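Local coordinates for protein AxyAgu115A (Amphibacillus xylanus NBRC 15112, PDB 6NPS) that probably acts as a family GH115 alpha-glucuronidase, a glycoside hydrolase that releases glucuronic acid side groups from xylan, at residues W271-I274 with I280-F283. The protein carries 3 engineered substitutions. Numbering follows the deposited sequence.
Sequences WNFI and ITKF
I280 points at the loop and touches three consecutive residues, W271, N272 and F273, and its two branches divide these partners. With CG1 beside its own backbone N (chi1 -60°), the longer branch runs to the indole, where CD1 lies 3.6 Å from W271 CE3, the two side chains crossing at about a right angle. Midway along that branch, CG1 of I280 packs 4.0 Å from the backbone carbonyl O of N272, a van der Waals contact with the loop backbone. The shorter branch turns to the phenyl group, CG2 of I280 approaching the ring edge of F273 at CD1 (4.2 Å). At the next residue, T281 sets its OG1 3.6 Å from F273 CE1; that hydroxyl is already engaged by the carbonyl of R277 in a hydrogen bond within the helix, and towards the phenylalanine it makes a packing contact. F283 then meets the far end of the indole: its CE2 lies 3.6 Å from CZ3 of W271, near the plane of the indole at its edge. The two ring planes stand almost perpendicular, at 86°, with the F283 ring centre 5.9 Å from that of the indole's six-membered ring. The indole reaches both I280 and F283, and its NE1 is held by a hydrogen bond to the carbonyl O of R303. A leucine in place of W271 would probably open a gap beside I280 and F283 and leave that carbonyl without its indole donor. The contact thus packs the loop leading into helix 277-291 back against the helix's first turns, within the family's TIM-barrel region. Y257 of helix 256-260 adjoins W271, I280 and F283, while V327 and T330 of helix 317-338 pack against F273.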
ATOM      1  N   TRP A 271      14.236  17.769 -41.140  1.00 57.79           N
ATOM      2  CA  TRP A 271      12.782  17.758 -41.341  1.00 56.67           C
ATOM      3  C   TRP A 271      12.266  19.091 -40.810  1.00 58.14           C
ATOM      4  O   TRP A 271      11.762  19.204 -39.690  1.00 57.66           O
ATOM      5  CB  TRP A 271      12.150  16.564 -40.644  1.00 55.80           C
ATOM      6  CG  TRP A 271      10.725  16.340 -41.032  1.00 59.68           C
ATOM      7  CD1 TRP A 271       9.627  16.478 -40.231  1.00 58.35           C
ATOM      8  CD2 TRP A 271      10.238  15.937 -42.320  1.00 60.00           C
ATOM      9  NE1 TRP A 271       8.484  16.182 -40.939  1.00 59.41           N
ATOM     10  CE2 TRP A 271       8.828  15.849 -42.224  1.00 61.53           C
ATOM     11  CE3 TRP A 271      10.854  15.635 -43.540  1.00 56.87           C
ATOM     12  CZ2 TRP A 271       8.028  15.484 -43.305  1.00 60.52           C
ATOM     13  CZ3 TRP A 271      10.058  15.272 -44.618  1.00 58.51           C
ATOM     14  CH2 TRP A 271       8.656  15.200 -44.492  1.00 57.90           C
ATOM     15  N   ASN A 272      12.444  20.128 -41.628  1.00 55.18           N
ATOM     16  CA  ASN A 272      12.324  21.510 -41.169  1.00 58.04           C
ATOM     17  C   ASN A 272      12.145  22.395 -42.399  1.00 58.33           C
ATOM     18  O   ASN A 272      13.102  22.625 -43.147  1.00 57.00           O
ATOM     19  CB  ASN A 272      13.561  21.915 -40.369  1.00 65.54           C
ATOM     20  CG  ASN A 272      13.371  23.219 -39.621  1.00 72.03           C
ATOM     21  OD1 ASN A 272      12.987  24.234 -40.208  1.00 73.51           O
ATOM     22  ND2 ASN A 272      13.643  23.201 -38.314  1.00 73.95           N
ATOM     23  N   PHE A 273      10.920  22.871 -42.615  1.00 61.91           N
ATOM     24  CA  PHE A 273      10.625  23.693 -43.782  1.00 60.56           C
ATOM     25  C   PHE A 273      11.235  25.080 -43.678  1.00 61.87           C
ATOM     26  O   PHE A 273      11.343  25.776 -44.695  1.00 59.83           O
ATOM     27  CB  PHE A 273       9.112  23.805 -43.972  1.00 59.05           C
ATOM     28  CG  PHE A 273       8.709  24.299 -45.328  1.00 55.87           C
ATOM     29  CD1 PHE A 273       8.814  23.477 -46.442  1.00 53.53           C
ATOM     30  CD2 PHE A 273       8.217  25.579 -45.492  1.00 56.06           C
ATOM     31  CE1 PHE A 273       8.431  23.922 -47.689  1.00 53.47           C
ATOM     32  CE2 PHE A 273       7.840  26.031 -46.739  1.00 58.54           C
ATOM     33  CZ  PHE A 273       7.951  25.193 -47.843  1.00 56.21           C
ATOM     34  N   ILE A 274      11.622  25.503 -42.475  1.00 64.63           N
ATOM     35  CA  ILE A 274      12.262  26.806 -42.308  1.00 65.60           C
ATOM     36  C   ILE A 274      13.731  26.739 -42.710  1.00 66.74           C
ATOM     37  O   ILE A 274      14.201  27.532 -43.538  1.00 67.55           O
ATOM     38  CB  ILE A 274      12.098  27.296 -40.857  1.00 68.03           C
ATOM     39  CG1 ILE A 274      10.612  27.442 -40.501  1.00 69.07           C
ATOM     40  CG2 ILE A 274      12.849  28.611 -40.620  1.00 68.29           C
ATOM     41  CD1 ILE A 274      10.299  27.065 -39.061  1.00 69.07           C
ATOM     42  N   ILE A 280      13.207  20.003 -48.534  1.00 44.52           N
ATOM     43  CA  ILE A 280      11.889  19.427 -48.256  1.00 46.09           C
ATOM     44  C   ILE A 280      10.963  19.599 -49.452  1.00 47.26           C
ATOM     45  O   ILE A 280      10.168  18.713 -49.763  1.00 43.36           O
ATOM     46  CB  ILE A 280      11.271  20.037 -46.983  1.00 43.76           C
ATOM     47  CG1 ILE A 280      12.161  19.770 -45.779  1.00 48.06           C
ATOM     48  CG2 ILE A 280       9.896  19.397 -46.718  1.00 44.54           C
ATOM     49  CD1 ILE A 280      12.321  18.261 -45.502  1.00 48.14           C
ATOM     50  N   THR A 281      11.085  20.716 -50.172  1.00 50.92           N
ATOM     51  CA  THR A 281      10.254  20.954 -51.351  1.00 50.47           C
ATOM     52  C   THR A 281      10.559  19.962 -52.467  1.00 48.87           C
ATOM     53  O   THR A 281       9.638  19.436 -53.103  1.00 45.41           O
ATOM     54  CB  THR A 281      10.480  22.383 -51.841  1.00 53.81           C
ATOM     55  OG1 THR A 281       9.983  23.291 -50.856  1.00 56.48           O
ATOM     56  CG2 THR A 281       9.786  22.623 -53.165  1.00 49.46           C
ATOM     57  N   LYS A 282      11.848  19.725 -52.750  1.00 44.42           N
ATOM     58  CA  LYS A 282      12.213  18.749 -53.773  1.00 45.43           C
ATOM     59  C   LYS A 282      11.876  17.338 -53.317  1.00 43.56           C
ATOM     60  O   LYS A 282      11.523  16.483 -54.139  1.00 45.08           O
ATOM     61  CB  LYS A 282      13.721  18.885 -54.136  1.00 49.99           C
ATOM     62  CG  LYS A 282      14.157  17.982 -55.303  1.00 55.87           C
ATOM     63  CD  LYS A 282      14.004  18.660 -56.676  1.00 68.80           C
ATOM     64  CE  LYS A 282      14.789  17.927 -57.767  1.00 79.83           C
ATOM     65  NZ  LYS A 282      15.870  18.767 -58.367  1.00 91.58           N
ATOM     66  N   PHE A 283      11.895  17.095 -52.006  1.00 41.65           N
ATOM     67  CA  PHE A 283      11.435  15.818 -51.486  1.00 39.43           C
ATOM     68  C   PHE A 283       9.964  15.579 -51.832  1.00 38.03           C
ATOM     69  O   PHE A 283       9.609  14.517 -52.364  1.00 37.81           O
ATOM     70  CB  PHE A 283      11.697  15.781 -49.975  1.00 40.33           C
ATOM     71  CG  PHE A 283      11.314  14.487 -49.307  1.00 41.30           C
ATOM     72  CD1 PHE A 283      11.969  13.297 -49.620  1.00 42.36           C
ATOM     73  CD2 PHE A 283      10.336  14.479 -48.320  1.00 42.64           C
ATOM     74  CE1 PHE A 283      11.592  12.086 -48.959  1.00 42.99           C
ATOM     75  CE2 PHE A 283       9.947  13.288 -47.666  1.00 42.35           C
ATOM     76  CZ  PHE A 283      10.597  12.088 -47.979  1.00 40.36           C
TER